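Local coordinates for extracellular protein containing a SCP domain (Bacillus anthracis, PDB 4IFA) that is of unknown function but is an extracellular SCP-domain (CAP superfamily) protein studied as a vaccine candidate in connection with virulence, at residues S47-T50 with V51-I55; Y122-V125 with Y126-N129; G252-K255 with D256-D259; N307-G310 with H311-N314. All blocks are in the same frame, centred on the assembly; numbering follows the deposited sequence. Where two conformers were deposited one is given.

Interaction 1 of 4, residues S47-T50 with V51-I55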
ATOM      1  N   SER A  47     -23.587 -11.903  10.158  1.00 43.14           N
ATOM      2  CA  SER A  47     -22.817 -13.077  10.554  1.00 44.72           C
ATOM      3  C   SER A  47     -21.479 -13.264   9.810  1.00 43.11           C
ATOM      4  O   SER A  47     -20.686 -14.131  10.192  1.00 44.61           O
ATOM      5  CB  SER A  47     -23.669 -14.331  10.367  1.00 47.20           C
ATOM      6  OG  SER A  47     -24.137 -14.405   9.035  1.00 50.77           O
ATOM      7  N   SER A  48     -21.241 -12.471   8.768  0.50 42.05           N
ATOM      8  CA  SER A  48     -20.022 -12.602   7.967  0.50 40.13           C
ATOM      9  C   SER A  48     -18.775 -12.202   8.746  0.50 37.83           C
ATOM     10  O   SER A  48     -18.775 -11.217   9.490  0.50 36.44           O
ATOM     11  CB  SER A  48     -20.122 -11.788   6.673  0.50 39.82           C
ATOM     12  OG  SER A  48     -20.225 -10.406   6.927  0.50 41.23           O
ATOM     13  N   ASP A  49     -17.707 -12.974   8.559  1.00 36.22           N
ATOM     14  CA  ASP A  49     -16.427 -12.712   9.207  1.00 33.61           C
ATOM     15  C   ASP A  49     -15.819 -11.454   8.597  1.00 30.49           C
ATOM     16  O   ASP A  49     -16.044 -11.133   7.422  1.00 29.42           O
ATOM     17  CB  ASP A  49     -15.443 -13.870   8.991  1.00 35.31           C
ATOM     18  CG  ASP A  49     -15.747 -15.077   9.841  1.00 39.94           C
ATOM     19  OD1 ASP A  49     -16.762 -15.097  10.573  1.00 42.70           O
ATOM     20  OD2 ASP A  49     -14.949 -16.027   9.762  1.00 47.04           O
ATOM     21  N   THR A  50     -15.064 -10.755   9.423  1.00 27.62           N
ATOM     22  CA  THR A  50     -14.350  -9.567   8.996  1.00 24.46           C
ATOM     23  C   THR A  50     -12.961  -9.970   8.509  1.00 23.41           C
ATOM     24  O   THR A  50     -12.504 -11.097   8.738  1.00 23.12           O
ATOM     25  CB  THR A  50     -14.131  -8.617  10.162  1.00 26.20           C
ATOM     26  OG1 THR A  50     -13.404  -9.327  11.163  1.00 24.67           O
ATOM     27  CG2 THR A  50     -15.484  -8.124  10.765  1.00 26.41           C
ATOM     28  N   VAL A  51     -12.289  -9.051   7.840  1.00 21.50           N
ATOM     29  CA  VAL A  51     -10.892  -9.245   7.417  1.00 20.96           C
ATOM     30  C   VAL A  51     -10.048  -9.605   8.645  1.00 22.28           C
ATOM     31  O   VAL A  51      -9.277 -10.567   8.606  1.00 21.32           O
ATOM     32  CB  VAL A  51     -10.339  -7.974   6.761  1.00 20.67           C
ATOM     33  CG1 VAL A  51      -8.836  -8.058   6.607  1.00 20.35           C
ATOM     34  CG2 VAL A  51     -11.039  -7.728   5.457  1.00 20.63           C
ATOM     35  N   LEU A  52     -10.176  -8.866   9.739  1.00 21.96           N
ATOM     36  CA  LEU A  52      -9.392  -9.173  10.956  1.00 22.33           C
ATOM     37  C   LEU A  52      -9.637 -10.594  11.458  1.00 24.33           C
ATOM     38  O   LEU A  52      -8.679 -11.276  11.900  1.00 24.13           O
ATOM     39  CB  LEU A  52      -9.637  -8.154  12.068  1.00 23.23           C
ATOM     40  CG  LEU A  52      -8.918  -8.429  13.377  1.00 25.09           C
ATOM     41  CD1 LEU A  52      -7.401  -8.546  13.193  1.00 26.29           C
ATOM     42  CD2 LEU A  52      -9.266  -7.270  14.331  1.00 26.89           C
ATOM     43  N   ASN A  53     -10.894 -11.055  11.405  1.00 24.21           N
ATOM     44  CA  ASN A  53     -11.254 -12.429  11.821  1.00 25.93           C
ATOM     45  C   ASN A  53     -10.481 -13.489  11.041  1.00 25.54           C
ATOM     46  O   ASN A  53     -10.315 -14.612  11.525  1.00 26.70           O
ATOM     47  CB  ASN A  53     -12.763 -12.752  11.598  1.00 26.29           C
ATOM     48  CG  ASN A  53     -13.739 -12.015  12.522  1.00 30.28           C
ATOM     49  OD1 ASN A  53     -14.932 -11.885  12.154  1.00 30.70           O
ATOM     50  ND2 ASN A  53     -13.297 -11.584  13.709  1.00 31.69           N
HETATM   51  N   MSE A  54     -10.038 -13.158   9.824  1.00 24.56           N
HETATM   52  CA  MSE A  54      -9.292 -14.123   9.006  1.00 23.59           C
HETATM   53  C   MSE A  54      -7.826 -14.280   9.449  1.00 25.46           C
HETATM   54  O   MSE A  54      -7.184 -15.318   9.178  1.00 25.15           O
HETATM   55  CB  MSE A  54      -9.343 -13.725   7.537  1.00 22.17           C
HETATM   56  CG  MSE A  54     -10.739 -13.360   7.035  1.00 23.54           C
HETATM   57 SE   MSE A  54     -11.995 -14.825   7.220  1.00 31.04          SE
HETATM   58  CE  MSE A  54     -11.081 -15.717   6.082  1.00 27.55           C
ATOM     59  N   ILE A  55      -7.289 -13.271  10.124  1.00 25.56           N
ATOM     60  CA  ILE A  55      -5.895 -13.276  10.539  1.00 25.35           C
ATOM     61  C   ILE A  55      -5.687 -14.395  11.546  1.00 26.98           C
ATOM     62  O   ILE A  55      -6.399 -14.483  12.573  1.00 27.45           O
ATOM     63  CB  ILE A  55      -5.432 -11.917  11.146  1.00 26.26           C
ATOM     64  CG1 ILE A  55      -5.661 -10.734  10.202  1.00 25.88           C
ATOM     65  CG2 ILE A  55      -3.947 -11.992  11.536  1.00 27.61           C
ATOM     66  CD1 ILE A  55      -4.802 -10.739   8.961  1.00 25.16           C
TER
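Thr50 and Asn53 clasp each other in a capping box at the start of the short helix 51-54, with Thr50 in the N-cap position. Followed outward, the Asn53 side chain meets Thr50 at almost every step. Asn53 CB lies 3.3 Å from Thr50 O, so the aliphatic root already rests on the backbone of the cap residue. Asn53 CG is turned back beside its own backbone N (chi1 -70°), which brings the amide up to the threonine hydroxyl, CG being 3.0 Å from Thr50 OG1. At the tip, Asn53 OD1 accepts from Thr50 N at 3.0 Å; the bond is nearly straight at the hydrogen, yet the donor stands above the amide plane, 47° out of it, and not on a lone pair. The same OD1 also lies against CA of Asp49. Asn53 ND2 is 3.4 Å from Thr50 OG1, at an angle too poor for a hydrogen bond.

The reciprocal bond runs from Asn53 N to Thr50 OG1, 3.1 Å long. With chi1 at 58°, Thr50 OG1 sits between its own N and carbonyl carbon, and from there it faces the first turn of the helix. Two backbone N-H groups near the helix start are thus taken up by side chains.

Asp49 crosses Asn53 at about a right angle, and its OD2 forms a salt bridge with Lys65 of helix 59-66. Val51 faces the seven-stranded sheet, touching Phe94 and Ala104, while the selenomethionine Met54 packs on Leu62 and Trp66. Met54 CG comes to 3.3 Å from Thr50 O, the carbonyl that also accepts a weak bond from Met54 N.

Interaction 2 of 4, residues Y122-V125 with Y126-N129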
ATOM      1  N   TYR A 122      -9.153  11.172  12.437  1.00 19.23           N
ATOM      2  CA  TYR A 122      -8.092  10.832  13.369  1.00 19.58           C
ATOM      3  C   TYR A 122      -8.491  11.077  14.852  1.00 21.44           C
ATOM      4  O   TYR A 122      -8.191  10.248  15.702  1.00 21.62           O
ATOM      5  CB  TYR A 122      -6.811  11.643  13.021  1.00 20.00           C
ATOM      6  CG  TYR A 122      -5.592  11.255  13.829  1.00 19.99           C
ATOM      7  CD1 TYR A 122      -4.713  10.293  13.388  1.00 20.29           C
ATOM      8  CD2 TYR A 122      -5.362  11.803  15.067  1.00 22.88           C
ATOM      9  CE1 TYR A 122      -3.605   9.943  14.100  1.00 22.04           C
ATOM     10  CE2 TYR A 122      -4.253  11.455  15.811  1.00 23.49           C
ATOM     11  CZ  TYR A 122      -3.401  10.471  15.346  1.00 24.56           C
ATOM     12  OH  TYR A 122      -2.277  10.130  16.081  1.00 27.17           O
ATOM     13  N   GLU A 123      -9.089  12.233  15.165  1.00 20.52           N
ATOM     14  CA  GLU A 123      -9.423  12.537  16.575  1.00 22.07           C
ATOM     15  C   GLU A 123     -10.353  11.458  17.154  1.00 22.72           C
ATOM     16  O   GLU A 123     -10.290  11.174  18.350  1.00 24.76           O
ATOM     17  CB  GLU A 123      -9.917  13.991  16.756  1.00 24.33           C
ATOM     18  CG  GLU A 123     -11.191  14.303  16.080  1.00 26.26           C
ATOM     19  CD  GLU A 123     -11.645  15.742  16.212  1.00 31.03           C
ATOM     20  OE1 GLU A 123     -12.865  15.945  16.022  1.00 38.78           O
ATOM     21  OE2 GLU A 123     -10.846  16.647  16.533  1.00 33.46           O
ATOM     22  N   ASP A 124     -11.257  10.936  16.346  1.00 21.98           N
ATOM     23  CA  ASP A 124     -12.179   9.891  16.820  1.00 21.51           C
ATOM     24  C   ASP A 124     -11.516   8.535  16.920  1.00 22.38           C
ATOM     25  O   ASP A 124     -11.790   7.781  17.868  1.00 22.40           O
ATOM     26  CB  ASP A 124     -13.384   9.810  15.899  1.00 22.13           C
ATOM     27  CG  ASP A 124     -14.195  11.094  15.906  1.00 24.90           C
ATOM     28  OD1 ASP A 124     -14.387  11.711  16.983  1.00 29.49           O
ATOM     29  OD2 ASP A 124     -14.680  11.532  14.845  1.00 30.04           O
ATOM     30  N   VAL A 125     -10.591   8.229  16.015  1.00 21.11           N
ATOM     31  CA  VAL A 125      -9.835   6.986  16.074  1.00 21.17           C
ATOM     32  C   VAL A 125      -8.986   6.965  17.357  1.00 23.63           C
ATOM     33  O   VAL A 125      -8.986   5.984  18.075  1.00 25.29           O
ATOM     34  CB  VAL A 125      -8.950   6.823  14.839  1.00 20.25           C
ATOM     35  CG1 VAL A 125      -7.947   5.670  14.997  1.00 22.11           C
ATOM     36  CG2 VAL A 125      -9.804   6.654  13.587  1.00 21.13           C
ATOM     37  N   TYR A 126      -8.311   8.081  17.668  1.00 23.68           N
ATOM     38  CA  TYR A 126      -7.409   8.150  18.806  1.00 24.08           C
ATOM     39  C   TYR A 126      -8.139   7.983  20.091  1.00 27.00           C
ATOM     40  O   TYR A 126      -7.729   7.197  20.921  1.00 29.62           O
ATOM     41  CB  TYR A 126      -6.688   9.511  18.833  1.00 25.93           C
ATOM     42  CG  TYR A 126      -5.628   9.621  19.913  1.00 26.19           C
ATOM     43  CD1 TYR A 126      -4.277   9.486  19.628  1.00 25.74           C
ATOM     44  CD2 TYR A 126      -5.985   9.879  21.216  1.00 26.41           C
ATOM     45  CE1 TYR A 126      -3.323   9.596  20.642  1.00 27.25           C
ATOM     46  CE2 TYR A 126      -5.049   9.967  22.224  1.00 30.08           C
ATOM     47  CZ  TYR A 126      -3.721   9.806  21.928  1.00 27.96           C
ATOM     48  OH  TYR A 126      -2.820   9.944  22.988  1.00 33.08           O
ATOM     49  N   LYS A 127      -9.233   8.725  20.211  1.00 28.90           N
ATOM     50  CA  LYS A 127      -9.979   8.813  21.453  1.00 31.10           C
ATOM     51  C   LYS A 127     -10.421   7.472  21.954  1.00 31.70           C
ATOM     52  O   LYS A 127     -10.441   7.239  23.174  1.00 32.35           O
ATOM     53  CB  LYS A 127     -11.207   9.686  21.236  1.00 31.49           C
ATOM     54  CG  LYS A 127     -11.810  10.226  22.498  1.00 37.27           C
ATOM     55  CD  LYS A 127     -13.024  11.062  22.180  1.00 40.92           C
ATOM     56  CE  LYS A 127     -12.687  12.296  21.362  1.00 40.49           C
ATOM     57  NZ  LYS A 127     -13.897  13.110  21.112  1.00 41.69           N
ATOM     58  N   LYS A 128     -10.790   6.579  21.041  1.00 31.42           N
ATOM     59  CA  LYS A 128     -11.325   5.289  21.465  1.00 33.78           C
ATOM     60  C   LYS A 128     -10.218   4.347  21.954  1.00 34.91           C
ATOM     61  O   LYS A 128     -10.494   3.413  22.719  1.00 36.66           O
ATOM     62  CB  LYS A 128     -12.281   4.660  20.389  1.00 33.25           C
ATOM     63  CG  LYS A 128     -11.643   4.098  19.164  1.00 31.94           C
ATOM     64  CD  LYS A 128     -12.666   3.635  18.088  1.00 28.28           C
ATOM     65  CE  LYS A 128     -13.386   4.800  17.371  1.00 29.77           C
ATOM     66  NZ  LYS A 128     -14.443   4.470  16.334  1.00 25.55           N
ATOM     67  N   ASN A 129      -8.977   4.599  21.532  0.50 33.58           N
ATOM     68  CA  ASN A 129      -7.827   3.802  21.969  0.50 34.06           C
ATOM     69  C   ASN A 129      -6.536   4.570  21.696  0.50 33.25           C
ATOM     70  O   ASN A 129      -5.901   4.381  20.638  0.50 32.36           O
ATOM     71  CB  ASN A 129      -7.784   2.457  21.239  0.50 33.64           C
ATOM     72  CG  ASN A 129      -6.924   1.431  21.964  0.50 35.24           C
ATOM     73  OD1 ASN A 129      -6.283   1.742  22.975  0.50 36.13           O
ATOM     74  ND2 ASN A 129      -6.920   0.196  21.466  0.50 37.27           N
TER
HETATM   75  O   HOH W   1     -14.987  10.943  19.263  1.00 37.74           O
HETATM   76  O   HOH W   2      -7.191   3.839  18.091  1.00 28.98           O
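Tyr126 lies one turn beyond Tyr122, and the two phenol side chains run side by side in the same direction. In both, CG is anti to the backbone N (chi1 -173° and -175°), which keeps them aligned, and Tyr122 OH comes to the edge of the Tyr126 ring, 4.1 Å from CD1. At the root of the pair, Tyr126 N donates to Tyr122 O at 2.9 Å. Tyr122 OH itself is bonded to Val153 O, and its ring meets Phe170 edge-to-face.

Lys127 repeats the i to i+4 pattern with a longer bond from its N to Glu123 O, 3.3 Å. Its NZ stays 4.4 Å from Asp124 OD1, beyond a salt bridge, and a water spans the two, donating to the carboxylate and accepting from the ammonium. This is the outer side of helix 122-128, an amphipathic helix whose Val125 is buried against Leu168 and Phe170 of strand 164-171.

Lys128 instead bends back along the last turn: CG lies 3.4 Å from Val125 O and CE 3.4 Å from Asp124 O, while NZ pairs with Glu120. At Asn129 the helix has ended, and a second water donates to Val125 O, at 2.8 Å, and to Asn129 O.

Interaction 3 of 4, residues G252-K255 with D256-D259; sequences GHSK and DMKD
Met257, a selenomethionine, lays its CG over one face of the His253 imidazole, 4.2 Å from the ring centroid, a CH-pi contact displaced toward the rim. The histidine swings its CG anti to the backbone N (chi1 -170°), which carries the ring along the helix toward the next turn. There the methionine chain is straight in its middle and bends at its end, so that SE approaches the ring obliquely and Met257 CE reaches 3.7 Å from His253 CD2. His253 NE2 is bonded to Ser264 O; at the other nitrogen, a water in the plane of the ring lies 2.7 Å from His253 ND1 and donates to Asp256 OD2. These contacts should restrict rotation of the ring.

They lie on the inward side of helix 244-260, which packs on the mixed sheet of the SCP domain's alpha/beta fold: Met257 touches Ile291, Phe331 and Thr333. Asp256 is buried as well, its OD2 also bonded to Tyr262 and Ser267 and its OD1 to Asn260.

On the exposed flank Lys255 runs extended until a bend at chi4 (51°) turns NZ onto Asp259. The resulting salt bridge, Lys255 NZ to Asp259 OD2, is 2.9 Å long and uses the syn lone pair of the oxygen. A water donates to Asp259 OD1 at 2.6 Å and accepts a weak bond from the lysine NZ.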
ATOM      1  N   GLY A 252      12.559   1.418 -15.959  1.00 23.29           N
ATOM      2  CA  GLY A 252      13.914   1.852 -16.318  1.00 24.21           C
ATOM      3  C   GLY A 252      14.453   2.955 -15.421  1.00 23.65           C
ATOM      4  O   GLY A 252      15.630   2.968 -15.062  1.00 24.08           O
ATOM      5  N   HIS A 253      13.597   3.889 -15.034  1.00 22.29           N
ATOM      6  CA  HIS A 253      14.018   4.965 -14.140  1.00 22.15           C
ATOM      7  C   HIS A 253      14.333   4.439 -12.746  1.00 21.38           C
ATOM      8  O   HIS A 253      15.334   4.835 -12.120  1.00 22.08           O
ATOM      9  CB  HIS A 253      13.010   6.097 -14.131  1.00 21.53           C
ATOM     10  CG  HIS A 253      13.511   7.309 -13.434  1.00 22.13           C
ATOM     11  ND1 HIS A 253      14.675   7.941 -13.811  1.00 22.45           N
ATOM     12  CD2 HIS A 253      13.078   7.949 -12.328  1.00 21.36           C
ATOM     13  CE1 HIS A 253      14.903   8.949 -12.996  1.00 23.33           C
ATOM     14  NE2 HIS A 253      13.947   8.988 -12.096  1.00 24.04           N
ATOM     15  N   SER A 254      13.453   3.595 -12.220  1.00 21.09           N
ATOM     16  CA  SER A 254      13.700   3.003 -10.907  1.00 21.16           C
ATOM     17  C   SER A 254      15.042   2.250 -10.871  1.00 22.48           C
ATOM     18  O   SER A 254      15.824   2.366  -9.915  1.00 22.65           O
ATOM     19  CB  SER A 254      12.561   2.048 -10.558  1.00 20.13           C
ATOM     20  OG  SER A 254      11.382   2.799 -10.247  1.00 20.02           O
ATOM     21  N   LYS A 255      15.321   1.497 -11.938  1.00 23.31           N
ATOM     22  CA  LYS A 255      16.568   0.736 -12.050  1.00 24.63           C
ATOM     23  C   LYS A 255      17.781   1.671 -12.142  1.00 25.43           C
ATOM     24  O   LYS A 255      18.818   1.424 -11.514  1.00 25.49           O
ATOM     25  CB  LYS A 255      16.514  -0.199 -13.254  1.00 26.06           C
ATOM     26  CG  LYS A 255      17.789  -1.010 -13.490  1.00 29.19           C
ATOM     27  CD  LYS A 255      17.548  -2.048 -14.552  1.00 31.14           C
ATOM     28  CE  LYS A 255      18.843  -2.568 -15.177  1.00 39.61           C
ATOM     29  NZ  LYS A 255      19.872  -3.019 -14.259  1.00 41.02           N
ATOM     30  N   ASP A 256      17.651   2.745 -12.910  1.00 24.77           N
ATOM     31  CA  ASP A 256      18.744   3.727 -13.067  1.00 24.65           C
ATOM     32  C   ASP A 256      19.088   4.362 -11.712  1.00 25.12           C
ATOM     33  O   ASP A 256      20.252   4.475 -11.323  1.00 25.85           O
ATOM     34  CB  ASP A 256      18.313   4.760 -14.101  1.00 26.13           C
ATOM     35  CG  ASP A 256      19.365   5.797 -14.398  1.00 28.08           C
ATOM     36  OD1 ASP A 256      20.575   5.463 -14.348  1.00 29.01           O
ATOM     37  OD2 ASP A 256      18.974   6.941 -14.725  1.00 26.17           O
HETATM   38  N   MSE A 257      18.064   4.735 -10.948  1.00 23.72           N
HETATM   39  CA  MSE A 257      18.296   5.316  -9.606  1.00 23.60           C
HETATM   40  C   MSE A 257      19.020   4.366  -8.663  1.00 25.16           C
HETATM   41  O   MSE A 257      19.945   4.761  -7.957  1.00 25.18           O
HETATM   42  CB  MSE A 257      16.980   5.779  -8.976  1.00 23.36           C
HETATM   43  CG  MSE A 257      16.377   7.005  -9.647  1.00 23.86           C
HETATM   44 SE   MSE A 257      14.833   7.725  -8.680  1.00 22.23          SE
HETATM   45  CE  MSE A 257      13.615   6.277  -9.034  1.00 24.87           C
ATOM     46  N   LYS A 258      18.602   3.111  -8.671  1.00 25.38           N
ATOM     47  CA  LYS A 258      19.206   2.084  -7.809  1.00 26.57           C
ATOM     48  C   LYS A 258      20.638   1.842  -8.240  1.00 26.51           C
ATOM     49  O   LYS A 258      21.580   1.895  -7.428  1.00 28.53           O
ATOM     50  CB  LYS A 258      18.406   0.784  -7.955  1.00 25.20           C
ATOM     51  CG  LYS A 258      18.984  -0.518  -7.322  1.00 34.32           C
ATOM     52  CD  LYS A 258      18.781  -0.613  -5.879  1.00 36.06           C
ATOM     53  CE  LYS A 258      19.444  -1.860  -5.256  1.00 40.03           C
ATOM     54  NZ  LYS A 258      18.824  -3.121  -5.753  1.00 44.47           N
ATOM     55  N   ASP A 259      20.823   1.605  -9.533  1.00 26.63           N
ATOM     56  CA  ASP A 259      22.160   1.255 -10.055  1.00 28.15           C
ATOM     57  C   ASP A 259      23.186   2.393  -9.935  1.00 28.35           C
ATOM     58  O   ASP A 259      24.359   2.159  -9.590  1.00 30.37           O
ATOM     59  CB  ASP A 259      22.070   0.876 -11.529  1.00 29.81           C
ATOM     60  CG  ASP A 259      21.428  -0.498 -11.785  1.00 31.04           C
ATOM     61  OD1 ASP A 259      21.188  -1.270 -10.842  1.00 34.68           O
ATOM     62  OD2 ASP A 259      21.208  -0.784 -13.003  1.00 35.81           O
TER
HETATM   63  O   HOH W   3      16.406   7.140 -15.779  1.00 25.73           O
HETATM   64  O   HOH W   4      20.763  -3.723 -11.477  1.00 46.47           O

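Interaction 4 of 4, residues N307-G310 with H311-N314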
ATOM      1  N   ASN A 307       0.733  11.641   1.425  1.00 18.94           N
ATOM      2  CA  ASN A 307       1.045  12.561   2.511  1.00 19.57           C
ATOM      3  C   ASN A 307       2.125  13.612   2.246  1.00 20.21           C
ATOM      4  O   ASN A 307       2.568  14.296   3.165  1.00 22.10           O
ATOM      5  CB  ASN A 307       1.379  11.756   3.764  1.00 20.51           C
ATOM      6  CG  ASN A 307       0.151  11.212   4.419  1.00 19.53           C
ATOM      7  OD1 ASN A 307      -0.552  11.971   5.078  1.00 21.16           O
ATOM      8  ND2 ASN A 307      -0.107   9.899   4.281  1.00 19.62           N
ATOM      9  N   SER A 308       2.423  13.815   0.970  1.00 20.17           N
ATOM     10  CA  SER A 308       3.421  14.838   0.547  1.00 21.36           C
ATOM     11  C   SER A 308       2.750  15.755  -0.474  1.00 20.38           C
ATOM     12  O   SER A 308       2.280  15.261  -1.504  1.00 21.60           O
ATOM     13  CB  SER A 308       4.594  14.128  -0.085  1.00 22.09           C
ATOM     14  OG  SER A 308       5.442  15.081  -0.763  1.00 23.13           O
ATOM     15  N   GLU A 309       2.748  17.071  -0.252  1.00 22.74           N
ATOM     16  CA  GLU A 309       2.022  17.988  -1.138  1.00 22.41           C
ATOM     17  C   GLU A 309       2.349  17.844  -2.620  1.00 22.67           C
ATOM     18  O   GLU A 309       1.449  17.820  -3.455  1.00 23.28           O
ATOM     19  CB  GLU A 309       2.217  19.461  -0.744  1.00 24.83           C
ATOM     20  CG  GLU A 309       1.580  19.862   0.571  1.00 29.61           C
ATOM     21  CD  GLU A 309       0.054  20.114   0.499  1.00 30.83           C
ATOM     22  OE1 GLU A 309      -0.670  19.553  -0.369  1.00 34.58           O
ATOM     23  OE2 GLU A 309      -0.434  20.868   1.390  1.00 33.55           O
ATOM     24  N   GLY A 310       3.636  17.786  -2.950  1.00 23.97           N
ATOM     25  CA  GLY A 310       4.028  17.750  -4.356  1.00 23.92           C
ATOM     26  C   GLY A 310       3.614  16.489  -5.066  1.00 23.08           C
ATOM     27  O   GLY A 310       3.209  16.496  -6.252  1.00 25.52           O
ATOM     28  N   HIS A 311       3.734  15.384  -4.360  1.00 22.06           N
ATOM     29  CA  HIS A 311       3.382  14.099  -4.940  1.00 19.54           C
ATOM     30  C   HIS A 311       1.866  13.946  -5.060  1.00 19.88           C
ATOM     31  O   HIS A 311       1.316  13.372  -6.008  1.00 19.14           O
ATOM     32  CB  HIS A 311       3.968  12.967  -4.103  1.00 19.69           C
ATOM     33  CG  HIS A 311       5.455  13.034  -3.970  1.00 20.54           C
ATOM     34  ND1 HIS A 311       6.097  13.798  -3.027  1.00 22.02           N
ATOM     35  CD2 HIS A 311       6.426  12.399  -4.668  1.00 22.84           C
ATOM     36  CE1 HIS A 311       7.406  13.646  -3.156  1.00 24.20           C
ATOM     37  NE2 HIS A 311       7.631  12.778  -4.132  1.00 23.83           N
ATOM     38  N   ARG A 312       1.172  14.420  -4.028  1.00 19.69           N
ATOM     39  CA  ARG A 312      -0.292  14.438  -3.995  1.00 19.81           C
ATOM     40  C   ARG A 312      -0.883  15.195  -5.169  1.00 19.64           C
ATOM     41  O   ARG A 312      -1.915  14.809  -5.718  1.00 20.70           O
ATOM     42  CB  ARG A 312      -0.754  15.034  -2.657  1.00 20.07           C
ATOM     43  CG  ARG A 312      -2.253  15.087  -2.416  1.00 21.74           C
ATOM     44  CD  ARG A 312      -2.483  15.910  -1.145  1.00 22.07           C
ATOM     45  NE  ARG A 312      -3.882  15.907  -0.704  1.00 24.11           N
ATOM     46  CZ  ARG A 312      -4.434  14.898  -0.038  1.00 20.33           C
ATOM     47  NH1 ARG A 312      -3.742  13.791   0.240  1.00 20.81           N
ATOM     48  NH2 ARG A 312      -5.703  14.965   0.332  1.00 22.25           N
ATOM     49  N   LYS A 313      -0.239  16.301  -5.561  1.00 21.04           N
ATOM     50  CA  LYS A 313      -0.690  17.062  -6.725  1.00 23.20           C
ATOM     51  C   LYS A 313      -0.791  16.152  -7.959  1.00 22.36           C
ATOM     52  O   LYS A 313      -1.755  16.269  -8.712  1.00 23.20           O
ATOM     53  CB  LYS A 313       0.186  18.312  -6.989  1.00 25.16           C
ATOM     54  CG  LYS A 313      -0.004  19.395  -5.938  1.00 32.40           C
ATOM     55  CD  LYS A 313       0.664  20.726  -6.216  1.00 39.17           C
ATOM     56  CE  LYS A 313       0.540  21.618  -4.947  1.00 43.00           C
ATOM     57  NZ  LYS A 313      -0.845  21.710  -4.374  1.00 44.68           N
ATOM     58  N   ASN A 314       0.183  15.245  -8.172  1.00 20.67           N
ATOM     59  CA  ASN A 314       0.106  14.363  -9.328  1.00 20.71           C
ATOM     60  C   ASN A 314      -1.014  13.338  -9.169  1.00 20.18           C
ATOM     61  O   ASN A 314      -1.802  13.116 -10.094  1.00 21.56           O
ATOM     62  CB  ASN A 314       1.428  13.646  -9.591  1.00 20.29           C
ATOM     63  CG  ASN A 314       2.502  14.551 -10.108  1.00 22.36           C
ATOM     64  OD1 ASN A 314       2.243  15.453 -10.929  1.00 23.22           O
ATOM     65  ND2 ASN A 314       3.721  14.310  -9.657  1.00 21.60           N
TER
HETATM   66  O   HOH W   5      -0.841  19.244  -2.880  1.00 28.69           O
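Ser308 O receives Arg312 N in the opening turn of helix 309-315, at 2.9 Å. One residue on, Lys313 N donates to Glu309 O at 3.1 Å. Asn307 is the first residue to leave helical angles after helix 298-306, and the extended backbone of Ser308 (phi -126°, psi 125°) separates it from the new helix.

Ser308 occupies the N-cap position, but its side chain makes no capping bond. Its hydroxyl, anti to the backbone N (chi1 168°), is directed instead to the His311 side chain. Ser308 OG lies in the plane of the imidazole at its edge, 2.7 Å from His311 ND1, a hydrogen bond in which either partner could be the donor. The bond ties the ring to the helix start, while Trp305 of the preceding helix meets the same ring at a shallow interplanar angle.

These two helices belong to the SCP domain, with helix 309-315 at the junction to the N-terminal part of the chain. Arg312 stretches from CG to NE toward that part, and its NH1 forms a salt bridge with Asp171 and also bonds to Leu306 O.

On the exposed side Glu309 and Lys313 are linked by water, with Glu309 OE1 and Lys313 NZ 4.6 Å apart, beyond a salt bridge. The water donates to Glu309 O and OE1 and accepts from Lys313 NZ at 2.9 Å. The lysine packs its CG against Glu309 O, 3.3 Å away, and Asn314 ND2 bonds to Asn290 of strand 286-293.

How the interactions relate
The four contacts follow one another along the chain without touching. Interactions 1 and 2 belong to the N-terminal part, their centres about 22 Å apart, and both helices rest on the same seven-stranded antiparallel sheet. Interactions 3 and 4 share the SCP domain, again about 22 Å between centres, and both reach strand 286-293 of its mixed sheet. Interactions 1 and 3 are farther apart, about 40 Å between centres and on opposite sides of the chain's centre. Interactions 2 and 4 come within about 9 Å at their nearest atoms: Phe170 and Asp171, at the end of strand 164-171, lie between them, connecting helix 122-128 to the SCP domain.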